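Local coordinates for protein cysteine desulfurase (Stenotrophomonas maltophilia, PDB 6WCI) that probably removes sulfur from L-cysteine to give L-alanine, using pyridoxal 5'-phosphate as cofactor, and passes the sulfur to a carrier, at residues L367-V378 and F414-R422; L336-I345 and V354-A362. One frame throughout, in Å; residues are numbered along the deposited sequence.

Contact 1: L367-V378 and F414-R422; sequences LATLLDLEGVAV and FMTALTKVR
Leu-371 is the knob of this contact. Its side chain enters a hole formed by Phe-414, Ala-417, Leu-418 and Val-421. Leu-371 CD2 lies 4.0 Å from Ala-417 CB, and Leu-371 CD1 leans toward the Phe-414 ring. Val-421 packs as closely on Leu-370, with Val-421 CG1 3.6 Å from Leu-370 CB and CG2 close to the same atom. Two valines of 367-378 also meet the Phe-414 ring. Val-378 CG1 meets its edge, 3.9 Å from Phe-414 CE2. Val-376 CG1 comes in obliquely, 3.6 Å from Phe-414 CD2; it stands anti to its own backbone N (chi1 177°), which carries it to the ring. Phe-332 and Phe-48 meet the same ring from elsewhere in the chain. The two helices belong to the smaller alpha/beta domain of this fold type I PLP enzyme; their segments 367-373 and 414-422 run at 122°. Helix 364-373 ends in a Schellman motif, with Gly-375 at positive phi, and the chain turns directly into strand 376-381. Toward solvent the fit is looser. Leu-370 is partly exposed. Glu-374 offers only its aliphatic part, Glu-374 CB resting 3.8 Å from Ala-417 CB. Its carboxylate has a weak, long ion pair with Lys-43. No hydrogen bond joins the two segments.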
ATOM      1  N   LEU B 367       1.956   8.090 -32.719  1.00 69.61           N
ATOM      2  CA  LEU B 367       2.320   6.688 -32.902  1.00 73.09           C
ATOM      3  C   LEU B 367       1.543   5.788 -31.940  1.00 67.68           C
ATOM      4  O   LEU B 367       0.972   4.770 -32.349  1.00 70.50           O
ATOM      5  CB  LEU B 367       3.828   6.506 -32.722  1.00 70.18           C
ATOM      6  CG  LEU B 367       4.748   7.106 -33.791  1.00 71.46           C
ATOM      7  CD1 LEU B 367       6.198   6.787 -33.465  1.00 70.99           C
ATOM      8  CD2 LEU B 367       4.380   6.600 -35.193  1.00 73.00           C
ATOM      9  N   ALA B 368       1.498   6.155 -30.654  1.00 62.90           N
ATOM     10  CA  ALA B 368       0.797   5.318 -29.682  1.00 59.50           C
ATOM     11  C   ALA B 368      -0.698   5.269 -29.975  1.00 65.38           C
ATOM     12  O   ALA B 368      -1.304   4.192 -29.950  1.00 65.28           O
ATOM     13  CB  ALA B 368       1.044   5.824 -28.255  1.00 57.38           C
ATOM     14  N   THR B 369      -1.307   6.424 -30.259  1.00 67.84           N
ATOM     15  CA  THR B 369      -2.753   6.474 -30.454  1.00 64.26           C
ATOM     16  C   THR B 369      -3.189   5.577 -31.601  1.00 65.21           C
ATOM     17  O   THR B 369      -4.169   4.831 -31.478  1.00 65.22           O
ATOM     18  CB  THR B 369      -3.197   7.911 -30.705  1.00 65.37           C
ATOM     19  OG1 THR B 369      -2.747   8.740 -29.626  1.00 60.99           O
ATOM     20  CG2 THR B 369      -4.706   7.991 -30.798  1.00 62.50           C
ATOM     21  N   LEU B 370      -2.461   5.619 -32.717  1.00 63.67           N
ATOM     22  CA  LEU B 370      -2.804   4.804 -33.873  1.00 69.39           C
ATOM     23  C   LEU B 370      -2.371   3.354 -33.710  1.00 67.47           C
ATOM     24  O   LEU B 370      -3.029   2.455 -34.246  1.00 64.08           O
ATOM     25  CB  LEU B 370      -2.171   5.396 -35.137  1.00 68.24           C
ATOM     26  CG  LEU B 370      -2.656   6.809 -35.439  1.00 69.67           C
ATOM     27  CD1 LEU B 370      -1.874   7.416 -36.598  1.00 80.75           C
ATOM     28  CD2 LEU B 370      -4.147   6.781 -35.745  1.00 69.57           C
ATOM     29  N   LEU B 371      -1.261   3.100 -33.012  1.00 63.08           N
ATOM     30  CA  LEU B 371      -0.868   1.714 -32.791  1.00 62.02           C
ATOM     31  C   LEU B 371      -1.925   0.985 -31.972  1.00 66.74           C
ATOM     32  O   LEU B 371      -2.244  -0.178 -32.252  1.00 59.23           O
ATOM     33  CB  LEU B 371       0.500   1.639 -32.113  1.00 61.49           C
ATOM     34  CG  LEU B 371       1.724   1.850 -33.004  1.00 66.01           C
ATOM     35  CD1 LEU B 371       3.006   1.881 -32.192  1.00 63.31           C
ATOM     36  CD2 LEU B 371       1.794   0.777 -34.089  1.00 70.58           C
ATOM     37  N   ASP B 372      -2.508   1.669 -30.979  1.00 62.67           N
ATOM     38  CA  ASP B 372      -3.585   1.072 -30.193  1.00 56.78           C
ATOM     39  C   ASP B 372      -4.763   0.677 -31.071  1.00 56.36           C
ATOM     40  O   ASP B 372      -5.393  -0.363 -30.844  1.00 59.87           O
ATOM     41  CB  ASP B 372      -4.045   2.031 -29.101  1.00 57.17           C
ATOM     42  CG  ASP B 372      -5.291   1.536 -28.391  1.00 58.64           C
ATOM     43  OD1 ASP B 372      -5.185   0.574 -27.595  1.00 50.01           O
ATOM     44  OD2 ASP B 372      -6.376   2.099 -28.650  1.00 58.38           O
ATOM     45  N   LEU B 373      -5.078   1.489 -32.084  1.00 61.16           N
ATOM     46  CA  LEU B 373      -6.165   1.132 -32.993  1.00 63.70           C
ATOM     47  C   LEU B 373      -5.862  -0.137 -33.771  1.00 60.30           C
ATOM     48  O   LEU B 373      -6.785  -0.767 -34.299  1.00 70.07           O
ATOM     49  CB  LEU B 373      -6.460   2.283 -33.951  1.00 61.90           C
ATOM     50  CG  LEU B 373      -7.028   3.546 -33.298  1.00 68.62           C
ATOM     51  CD1 LEU B 373      -7.249   4.643 -34.328  1.00 69.13           C
ATOM     52  CD2 LEU B 373      -8.320   3.233 -32.549  1.00 65.98           C
ATOM     53  N   GLU B 374      -4.594  -0.527 -33.852  1.00 64.13           N
ATOM     54  CA  GLU B 374      -4.209  -1.820 -34.397  1.00 61.30           C
ATOM     55  C   GLU B 374      -4.121  -2.901 -33.322  1.00 61.90           C
ATOM     56  O   GLU B 374      -3.739  -4.036 -33.625  1.00 61.60           O
ATOM     57  CB  GLU B 374      -2.875  -1.694 -35.139  1.00 63.42           C
ATOM     58  CG  GLU B 374      -2.871  -0.613 -36.225  1.00 70.23           C
ATOM     59  CD  GLU B 374      -3.785  -0.945 -37.397  1.00 72.58           C
ATOM     60  OE1 GLU B 374      -3.497  -1.926 -38.119  1.00 76.21           O
ATOM     61  OE2 GLU B 374      -4.794  -0.232 -37.593  1.00 71.10           O
ATOM     62  N   GLY B 375      -4.482  -2.582 -32.081  1.00 56.58           N
ATOM     63  CA  GLY B 375      -4.379  -3.520 -30.984  1.00 54.26           C
ATOM     64  C   GLY B 375      -3.061  -3.497 -30.246  1.00 58.32           C
ATOM     65  O   GLY B 375      -2.915  -4.221 -29.252  1.00 51.68           O
ATOM     66  N   VAL B 376      -2.103  -2.689 -30.694  1.00 55.27           N
ATOM     67  CA  VAL B 376      -0.775  -2.641 -30.098  1.00 59.14           C
ATOM     68  C   VAL B 376      -0.787  -1.647 -28.948  1.00 53.38           C
ATOM     69  O   VAL B 376      -1.160  -0.483 -29.122  1.00 54.80           O
ATOM     70  CB  VAL B 376       0.290  -2.251 -31.137  1.00 59.93           C
ATOM     71  CG1 VAL B 376       1.642  -2.130 -30.453  1.00 57.27           C
ATOM     72  CG2 VAL B 376       0.350  -3.264 -32.262  1.00 59.25           C
ATOM     73  N   ALA B 377      -0.373  -2.098 -27.774  1.00 51.37           N
ATOM     74  CA  ALA B 377      -0.281  -1.236 -26.604  1.00 50.14           C
ATOM     75  C   ALA B 377       1.182  -0.865 -26.384  1.00 52.47           C
ATOM     76  O   ALA B 377       2.011  -1.722 -26.069  1.00 57.23           O
ATOM     77  CB  ALA B 377      -0.868  -1.920 -25.372  1.00 47.07           C
ATOM     78  N   VAL B 378       1.501   0.407 -26.580  1.00 51.52           N
ATOM     79  CA  VAL B 378       2.777   0.975 -26.179  1.00 54.54           C
ATOM     80  C   VAL B 378       2.493   2.263 -25.421  1.00 51.04           C
ATOM     81  O   VAL B 378       1.348   2.689 -25.284  1.00 62.48           O
ATOM     82  CB  VAL B 378       3.719   1.237 -27.377  1.00 61.34           C
ATOM     83  CG1 VAL B 378       3.991  -0.043 -28.143  1.00 55.61           C
ATOM     84  CG2 VAL B 378       3.134   2.294 -28.293  1.00 56.50           C
ATOM     85  N   PHE B 414       3.715  -6.383 -34.965  1.00 67.62           N
ATOM     86  CA  PHE B 414       3.976  -5.008 -34.552  1.00 65.26           C
ATOM     87  C   PHE B 414       4.557  -4.190 -35.705  1.00 68.15           C
ATOM     88  O   PHE B 414       4.097  -3.080 -35.994  1.00 68.80           O
ATOM     89  CB  PHE B 414       4.927  -5.012 -33.351  1.00 64.73           C
ATOM     90  CG  PHE B 414       5.399  -3.646 -32.931  1.00 70.45           C
ATOM     91  CD1 PHE B 414       6.477  -3.035 -33.563  1.00 71.43           C
ATOM     92  CD2 PHE B 414       4.780  -2.981 -31.884  1.00 67.73           C
ATOM     93  CE1 PHE B 414       6.908  -1.784 -33.168  1.00 75.34           C
ATOM     94  CE2 PHE B 414       5.206  -1.732 -31.481  1.00 61.73           C
ATOM     95  CZ  PHE B 414       6.270  -1.131 -32.119  1.00 71.71           C
ATOM     96  N   MET B 415       5.589  -4.717 -36.359  1.00 70.00           N
ATOM     97  CA  MET B 415       6.252  -3.958 -37.414  1.00 72.84           C
ATOM     98  C   MET B 415       5.311  -3.672 -38.572  1.00 80.61           C
ATOM     99  O   MET B 415       5.416  -2.621 -39.215  1.00 76.26           O
ATOM    100  CB  MET B 415       7.482  -4.714 -37.895  1.00 79.58           C
ATOM    101  CG  MET B 415       8.392  -5.102 -36.763  1.00 72.97           C
ATOM    102  SD  MET B 415       9.305  -3.676 -36.139  1.00 73.04           S
ATOM    103  CE  MET B 415       9.994  -4.340 -34.623  1.00 78.19           C
ATOM    104  N   THR B 416       4.384  -4.592 -38.848  1.00 73.92           N
ATOM    105  CA  THR B 416       3.377  -4.346 -39.875  1.00 77.45           C
ATOM    106  C   THR B 416       2.435  -3.226 -39.457  1.00 74.92           C
ATOM    107  O   THR B 416       2.052  -2.384 -40.279  1.00 76.00           O
ATOM    108  CB  THR B 416       2.610  -5.639 -40.160  1.00 79.25           C
ATOM    109  OG1 THR B 416       3.446  -6.529 -40.916  1.00 76.56           O
ATOM    110  CG2 THR B 416       1.326  -5.358 -40.932  1.00 81.87           C
ATOM    111  N   ALA B 417       2.064  -3.188 -38.176  1.00 71.50           N
ATOM    112  CA  ALA B 417       1.236  -2.092 -37.688  1.00 70.51           C
ATOM    113  C   ALA B 417       2.005  -0.777 -37.695  1.00 71.70           C
ATOM    114  O   ALA B 417       1.431   0.283 -37.974  1.00 72.44           O
ATOM    115  CB  ALA B 417       0.723  -2.410 -36.283  1.00 67.33           C
ATOM    116  N   LEU B 418       3.299  -0.820 -37.377  1.00 76.01           N
ATOM    117  CA  LEU B 418       4.110   0.393 -37.422  1.00 73.24           C
ATOM    118  C   LEU B 418       4.191   0.933 -38.847  1.00 82.92           C
ATOM    119  O   LEU B 418       4.015   2.134 -39.081  1.00 77.47           O
ATOM    120  CB  LEU B 418       5.508   0.110 -36.871  1.00 73.03           C
ATOM    121  CG  LEU B 418       6.456   1.311 -36.851  1.00 74.35           C
ATOM    122  CD1 LEU B 418       5.837   2.463 -36.082  1.00 73.03           C
ATOM    123  CD2 LEU B 418       7.819   0.937 -36.281  1.00 74.10           C
ATOM    124  N   THR B 419       4.443   0.050 -39.816  1.00 78.04           N
ATOM    125  CA  THR B 419       4.486   0.475 -41.213  1.00 83.65           C
ATOM    126  C   THR B 419       3.136   1.032 -41.651  1.00 84.13           C
ATOM    127  O   THR B 419       3.070   2.075 -42.308  1.00 83.34           O
ATOM    128  CB  THR B 419       4.906  -0.694 -42.105  1.00 82.64           C
ATOM    129  OG1 THR B 419       6.183  -1.193 -41.683  1.00 82.51           O
ATOM    130  CG2 THR B 419       4.999  -0.256 -43.559  1.00 85.95           C
ATOM    131  N   LYS B 420       2.045   0.366 -41.263  1.00 79.45           N
ATOM    132  CA  LYS B 420       0.712   0.886 -41.553  1.00 82.92           C
ATOM    133  C   LYS B 420       0.512   2.263 -40.937  1.00 82.44           C
ATOM    134  O   LYS B 420      -0.059   3.161 -41.569  1.00 80.52           O
ATOM    135  CB  LYS B 420      -0.353  -0.086 -41.039  1.00 77.18           C
ATOM    136  N   VAL B 421       0.993   2.455 -39.712  1.00 76.93           N
ATOM    137  CA  VAL B 421       0.731   3.692 -38.988  1.00 76.89           C
ATOM    138  C   VAL B 421       1.661   4.804 -39.448  1.00 78.43           C
ATOM    139  O   VAL B 421       1.243   5.960 -39.576  1.00 79.30           O
ATOM    140  CB  VAL B 421       0.843   3.438 -37.476  1.00 73.05           C
ATOM    141  CG1 VAL B 421       1.031   4.746 -36.717  1.00 72.57           C
ATOM    142  CG2 VAL B 421      -0.390   2.701 -36.992  1.00 70.89           C
ATOM    143  N   ARG B 422       2.930   4.474 -39.697  1.00 87.15           N
ATOM    144  CA  ARG B 422       3.869   5.459 -40.229  1.00 81.94           C
ATOM    145  C   ARG B 422       3.368   6.030 -41.552  1.00 87.42           C
ATOM    146  O   ARG B 422       3.421   7.244 -41.773  1.00 86.22           O
ATOM    147  CB  ARG B 422       5.250   4.820 -40.399  1.00 82.80           C
ATOM    148  CG  ARG B 422       6.434   5.783 -40.287  1.00 84.12           C
ATOM    149  CD  ARG B 422       7.117   6.004 -41.626  1.00 89.36           C
ATOM    150  NE  ARG B 422       8.355   6.774 -41.492  1.00 94.01           N
ATOM    151  CZ  ARG B 422       8.402   8.095 -41.332  1.00 97.63           C
ATOM    152  NH1 ARG B 422       7.276   8.796 -41.281  1.00101.54           N
ATOM    153  NH2 ARG B 422       9.574   8.720 -41.215  1.00 91.94           N
TER

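Contact 2: L336-I345 and V354-A362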
ATOM      1  N   LEU B 336      13.451  -3.340 -36.067  1.00 76.97           N
ATOM      2  CA  LEU B 336      13.149  -1.924 -35.868  1.00 76.70           C
ATOM      3  C   LEU B 336      14.143  -1.035 -36.608  1.00 79.48           C
ATOM      4  O   LEU B 336      13.753  -0.029 -37.214  1.00 80.74           O
ATOM      5  CB  LEU B 336      13.134  -1.572 -34.382  1.00 82.15           C
ATOM      6  CG  LEU B 336      12.261  -0.365 -34.022  1.00 72.90           C
ATOM      7  CD1 LEU B 336      10.771  -0.695 -34.175  1.00 73.09           C
ATOM      8  CD2 LEU B 336      12.561   0.127 -32.617  1.00 72.97           C
ATOM      9  N   ARG B 337      15.430  -1.393 -36.579  1.00 89.18           N
ATOM     10  CA  ARG B 337      16.453  -0.577 -37.228  1.00 83.26           C
ATOM     11  C   ARG B 337      16.314  -0.554 -38.746  1.00 89.84           C
ATOM     12  O   ARG B 337      16.955   0.278 -39.397  1.00 88.58           O
ATOM     13  CB  ARG B 337      17.851  -1.065 -36.832  1.00 83.77           C
ATOM     14  CG  ARG B 337      18.245  -0.739 -35.403  1.00 81.47           C
ATOM     15  CD  ARG B 337      19.727  -0.961 -35.154  1.00 84.78           C
ATOM     16  NE  ARG B 337      20.123  -0.586 -33.797  1.00 80.43           N
ATOM     17  CZ  ARG B 337      20.320   0.668 -33.386  1.00 93.70           C
ATOM     18  NH1 ARG B 337      20.153   1.680 -34.229  1.00 92.64           N
ATOM     19  NH2 ARG B 337      20.680   0.917 -32.127  1.00 78.35           N
ATOM     20  N   ARG B 338      15.494  -1.436 -39.320  1.00 91.71           N
ATOM     21  CA  ARG B 338      15.172  -1.373 -40.742  1.00 96.08           C
ATOM     22  C   ARG B 338      14.194  -0.253 -41.072  1.00 94.63           C
ATOM     23  O   ARG B 338      14.008   0.057 -42.252  1.00 91.38           O
ATOM     24  CB  ARG B 338      14.596  -2.716 -41.217  1.00 94.86           C
ATOM     25  CG  ARG B 338      15.448  -3.940 -40.870  1.00 94.40           C
ATOM     26  CD  ARG B 338      14.879  -5.225 -41.471  1.00 96.45           C
ATOM     27  NE  ARG B 338      15.471  -6.424 -40.877  1.00 98.82           N
ATOM     28  CZ  ARG B 338      16.639  -6.951 -41.237  1.00107.46           C
ATOM     29  NH1 ARG B 338      17.362  -6.392 -42.199  1.00111.76           N
ATOM     30  NH2 ARG B 338      17.086  -8.045 -40.632  1.00108.21           N
ATOM     31  N   VAL B 339      13.573   0.358 -40.071  1.00 89.35           N
ATOM     32  CA  VAL B 339      12.614   1.431 -40.311  1.00 86.67           C
ATOM     33  C   VAL B 339      13.374   2.701 -40.664  1.00 88.82           C
ATOM     34  O   VAL B 339      14.308   3.102 -39.959  1.00 88.48           O
ATOM     35  CB  VAL B 339      11.701   1.635 -39.091  1.00 90.72           C
ATOM     36  CG1 VAL B 339      10.872   2.905 -39.241  1.00 88.88           C
ATOM     37  CG2 VAL B 339      10.796   0.415 -38.917  1.00 81.61           C
ATOM     38  N   ASP B 340      12.988   3.331 -41.766  1.00 91.14           N
ATOM     39  CA  ASP B 340      13.711   4.501 -42.238  1.00 95.12           C
ATOM     40  C   ASP B 340      13.396   5.710 -41.364  1.00 96.25           C
ATOM     41  O   ASP B 340      12.237   5.955 -41.015  1.00 90.55           O
ATOM     42  CB  ASP B 340      13.360   4.777 -43.698  1.00103.30           C
ATOM     43  CG  ASP B 340      14.194   5.884 -44.294  1.00107.93           C
ATOM     44  OD1 ASP B 340      15.436   5.825 -44.175  1.00106.96           O
ATOM     45  OD2 ASP B 340      13.603   6.812 -44.883  1.00110.98           O
ATOM     46  N   GLY B 341      14.436   6.463 -41.011  1.00 92.93           N
ATOM     47  CA  GLY B 341      14.276   7.613 -40.152  1.00 91.76           C
ATOM     48  C   GLY B 341      14.033   7.287 -38.696  1.00 89.93           C
ATOM     49  O   GLY B 341      13.617   8.174 -37.939  1.00 86.92           O
ATOM     50  N   LEU B 342      14.281   6.050 -38.276  1.00 86.76           N
ATOM     51  CA  LEU B 342      14.013   5.631 -36.908  1.00 83.43           C
ATOM     52  C   LEU B 342      15.271   5.778 -36.064  1.00 86.68           C
ATOM     53  O   LEU B 342      16.360   5.363 -36.475  1.00 85.84           O
ATOM     54  CB  LEU B 342      13.512   4.187 -36.864  1.00 86.96           C
ATOM     55  CG  LEU B 342      13.111   3.687 -35.469  1.00 78.53           C
ATOM     56  CD1 LEU B 342      11.795   2.925 -35.531  1.00 77.04           C
ATOM     57  CD2 LEU B 342      14.205   2.817 -34.871  1.00 77.89           C
ATOM     58  N   ARG B 343      15.105   6.351 -34.878  1.00 80.80           N
ATOM     59  CA  ARG B 343      16.193   6.617 -33.948  1.00 82.99           C
ATOM     60  C   ARG B 343      15.868   5.944 -32.622  1.00 77.68           C
ATOM     61  O   ARG B 343      14.810   6.197 -32.041  1.00 74.81           O
ATOM     62  CB  ARG B 343      16.375   8.126 -33.783  1.00 80.96           C
ATOM     63  CG  ARG B 343      16.990   8.587 -32.488  1.00 88.62           C
ATOM     64  CD  ARG B 343      17.629   9.940 -32.728  1.00 86.23           C
ATOM     65  NE  ARG B 343      18.043  10.673 -31.535  1.00 87.66           N
ATOM     66  CZ  ARG B 343      18.932  10.249 -30.642  1.00 84.70           C
ATOM     67  NH1 ARG B 343      19.484   9.045 -30.749  1.00 82.68           N
ATOM     68  NH2 ARG B 343      19.252  11.027 -29.621  1.00 83.07           N
ATOM     69  N   ILE B 344      16.759   5.067 -32.169  1.00 76.26           N
ATOM     70  CA  ILE B 344      16.605   4.372 -30.895  1.00 73.26           C
ATOM     71  C   ILE B 344      17.378   5.146 -29.837  1.00 80.65           C
ATOM     72  O   ILE B 344      18.581   5.383 -29.980  1.00 74.01           O
ATOM     73  CB  ILE B 344      17.101   2.922 -30.986  1.00 73.20           C
ATOM     74  CG1 ILE B 344      16.179   2.096 -31.890  1.00 73.63           C
ATOM     75  CG2 ILE B 344      17.195   2.307 -29.600  1.00 70.37           C
ATOM     76  CD1 ILE B 344      16.733   0.729 -32.272  1.00 74.33           C
ATOM     77  N   ILE B 345      16.695   5.534 -28.770  1.00 78.93           N
ATOM     78  CA  ILE B 345      17.306   6.284 -27.682  1.00 68.86           C
ATOM     79  C   ILE B 345      17.644   5.279 -26.588  1.00 66.61           C
ATOM     80  O   ILE B 345      16.780   4.861 -25.809  1.00 64.13           O
ATOM     81  CB  ILE B 345      16.393   7.410 -27.195  1.00 67.74           C
ATOM     82  CG1 ILE B 345      16.337   8.498 -28.267  1.00 75.59           C
ATOM     83  CG2 ILE B 345      16.901   7.992 -25.882  1.00 71.84           C
ATOM     84  CD1 ILE B 345      15.165   9.424 -28.139  1.00 79.79           C
ATOM     85  N   VAL B 354      13.792  -3.268 -23.509  1.00 54.30           N
ATOM     86  CA  VAL B 354      13.057  -2.007 -23.525  1.00 53.91           C
ATOM     87  C   VAL B 354      13.635  -1.148 -24.641  1.00 61.38           C
ATOM     88  O   VAL B 354      14.851  -0.947 -24.702  1.00 66.34           O
ATOM     89  CB  VAL B 354      13.141  -1.289 -22.162  1.00 51.88           C
ATOM     90  CG1 VAL B 354      12.507   0.093 -22.230  1.00 51.89           C
ATOM     91  CG2 VAL B 354      12.490  -2.139 -21.079  1.00 49.24           C
ATOM     92  N   VAL B 355      12.773  -0.650 -25.523  1.00 61.08           N
ATOM     93  CA  VAL B 355      13.203   0.136 -26.679  1.00 60.29           C
ATOM     94  C   VAL B 355      12.383   1.418 -26.723  1.00 60.17           C
ATOM     95  O   VAL B 355      11.179   1.380 -27.002  1.00 68.26           O
ATOM     96  CB  VAL B 355      13.056  -0.641 -27.995  1.00 62.24           C
ATOM     97  CG1 VAL B 355      13.413   0.256 -29.160  1.00 65.05           C
ATOM     98  CG2 VAL B 355      13.911  -1.904 -27.983  1.00 62.58           C
ATOM     99  N   SER B 356      13.027   2.550 -26.453  1.00 60.75           N
ATOM    100  CA  SER B 356      12.424   3.858 -26.660  1.00 61.24           C
ATOM    101  C   SER B 356      12.949   4.416 -27.979  1.00 64.40           C
ATOM    102  O   SER B 356      14.156   4.373 -28.229  1.00 65.91           O
ATOM    103  CB  SER B 356      12.755   4.808 -25.506  1.00 59.93           C
ATOM    104  OG  SER B 356      12.132   4.407 -24.291  1.00 57.02           O
ATOM    105  N   PHE B 357      12.053   4.933 -28.818  1.00 65.48           N
ATOM    106  CA  PHE B 357      12.460   5.337 -30.161  1.00 71.46           C
ATOM    107  C   PHE B 357      11.643   6.528 -30.639  1.00 70.96           C
ATOM    108  O   PHE B 357      10.560   6.822 -30.123  1.00 67.86           O
ATOM    109  CB  PHE B 357      12.329   4.183 -31.168  1.00 69.72           C
ATOM    110  CG  PHE B 357      10.907   3.734 -31.397  1.00 73.53           C
ATOM    111  CD1 PHE B 357      10.322   2.797 -30.565  1.00 70.71           C
ATOM    112  CD2 PHE B 357      10.159   4.247 -32.444  1.00 70.37           C
ATOM    113  CE1 PHE B 357       9.015   2.382 -30.769  1.00 69.25           C
ATOM    114  CE2 PHE B 357       8.853   3.840 -32.649  1.00 70.67           C
ATOM    115  CZ  PHE B 357       8.282   2.905 -31.813  1.00 71.23           C
ATOM    116  N   LEU B 358      12.192   7.210 -31.641  1.00 72.36           N
ATOM    117  CA  LEU B 358      11.521   8.287 -32.347  1.00 73.91           C
ATOM    118  C   LEU B 358      11.590   8.004 -33.839  1.00 76.71           C
ATOM    119  O   LEU B 358      12.424   7.221 -34.302  1.00 79.21           O
ATOM    120  CB  LEU B 358      12.157   9.653 -32.051  1.00 74.85           C
ATOM    121  CG  LEU B 358      11.869  10.325 -30.709  1.00 78.42           C
ATOM    122  CD1 LEU B 358      12.544  11.677 -30.677  1.00 80.96           C
ATOM    123  CD2 LEU B 358      10.375  10.476 -30.511  1.00 75.75           C
ATOM    124  N   ILE B 359      10.706   8.648 -34.596  1.00 77.96           N
ATOM    125  CA  ILE B 359      10.731   8.572 -36.054  1.00 80.86           C
ATOM    126  C   ILE B 359      10.553   9.977 -36.616  1.00 82.95           C
ATOM    127  O   ILE B 359       9.727  10.752 -36.121  1.00 81.92           O
ATOM    128  CB  ILE B 359       9.649   7.611 -36.597  1.00 82.80           C
ATOM    129  CG1 ILE B 359       9.831   6.210 -36.003  1.00 78.33           C
ATOM    130  CG2 ILE B 359       9.711   7.537 -38.109  1.00 90.10           C
ATOM    131  CD1 ILE B 359       8.706   5.251 -36.297  1.00 82.16           C
ATOM    132  N   ASP B 360      11.341  10.304 -37.643  1.00 85.98           N
ATOM    133  CA  ASP B 360      11.259  11.610 -38.290  1.00 98.08           C
ATOM    134  C   ASP B 360       9.888  11.824 -38.921  1.00 96.16           C
ATOM    135  O   ASP B 360       9.423  11.010 -39.726  1.00 97.17           O
ATOM    136  CB  ASP B 360      12.340  11.739 -39.365  1.00104.29           C
ATOM    137  CG  ASP B 360      13.591  12.430 -38.862  1.00107.40           C
ATOM    138  OD1 ASP B 360      13.484  13.293 -37.961  1.00108.08           O
ATOM    139  OD2 ASP B 360      14.683  12.114 -39.380  1.00108.77           O
ATOM    140  N   GLY B 361       9.253  12.944 -38.577  1.00 94.59           N
ATOM    141  CA  GLY B 361       7.937  13.261 -39.088  1.00 90.84           C
ATOM    142  C   GLY B 361       6.793  12.691 -38.282  1.00 92.17           C
ATOM    143  O   GLY B 361       5.633  12.993 -38.589  1.00 97.91           O
ATOM    144  N   ALA B 362       7.080  11.890 -37.259  1.00 90.03           N
ATOM    145  CA  ALA B 362       6.065  11.190 -36.482  1.00 88.90           C
ATOM    146  C   ALA B 362       6.108  11.671 -35.040  1.00 81.90           C
ATOM    147  O   ALA B 362       7.133  11.526 -34.365  1.00 84.48           O
ATOM    148  CB  ALA B 362       6.280   9.676 -36.542  1.00 88.70           C
TER
HETATM  149  O   HOH W   1      15.812   1.984 -25.705  1.00 37.27           O
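Arg-343 and Leu-358 form the central hydrogen-bonded pair of an antiparallel beta hairpin, strands 342-345 and 354-359. Arg-343 N donates to Leu-358 O at 2.9 Å in a nearly straight bond (173° at the hydrogen). The return bond, Leu-358 N to Arg-343 O at 2.8 Å, lies in the carbonyl plane. Leu-342 with Ile-359 and Ile-344 with Phe-357 are the flanking non-hydrogen-bonded pairs. Their side chains share one face of the sheet. There Leu-342 CD1 wedges between two neighbours, 3.7 Å from Phe-357 CD2 and 3.9 Å from Ile-359 CG1. Leu-336, at the end of helix 318-336, comes onto the same face, its CD2 3.6 Å from Val-355 CG1 and also beside the Phe-357 ring, which it crosses at about a right angle. With its CG between backbone N and carbonyl carbon (chi1 65°), Phe-357 holds its ring next to both leucines. On the other face, Ile-345 CG1 lies over the centre of one face of the Arg-343 guanidinium.

Two successive turns, type I from Leu-336 to Val-339 and type II from Val-339 to Leu-342, lead the chain from the helix into the first strand. Strand 342-345 is outermost in its sheet within this chain. Strand 354-359 is inside it and bonds to strand 397-401 through Val-355 and Phe-357. Met-415 and Leu-418 of helix 408-422 cover Leu-336. Ser-356 OG is bonded to Val-196 O, and Ser-356 N donates to a water, 2.9 Å from its oxygen.

Contact 1 is buried and joins two helices and the start of a strand through apolar side chains. Contact 2 is only partly buried and combines backbone hydrogen bonds with an apolar face at the edge of the same mixed sheet, to which contact 1 contributes strand 376-381. Their centres lie about 13 Å apart. Helix 364-373 follows strand 354-359 in the chain, and helix 408-422 packs on both. The contacts touch directly: Arg-422 NH2 probably hydrogen-bonds Asp-360 O at 2.7 Å, and Met-415 CE packs on Leu-336 CD1. Contact 1 also reaches the dimer interface, where Asp-372 OD1 bonds to Ala-81 N of the second subunit. Contact 2 touches no other chain of the assembly.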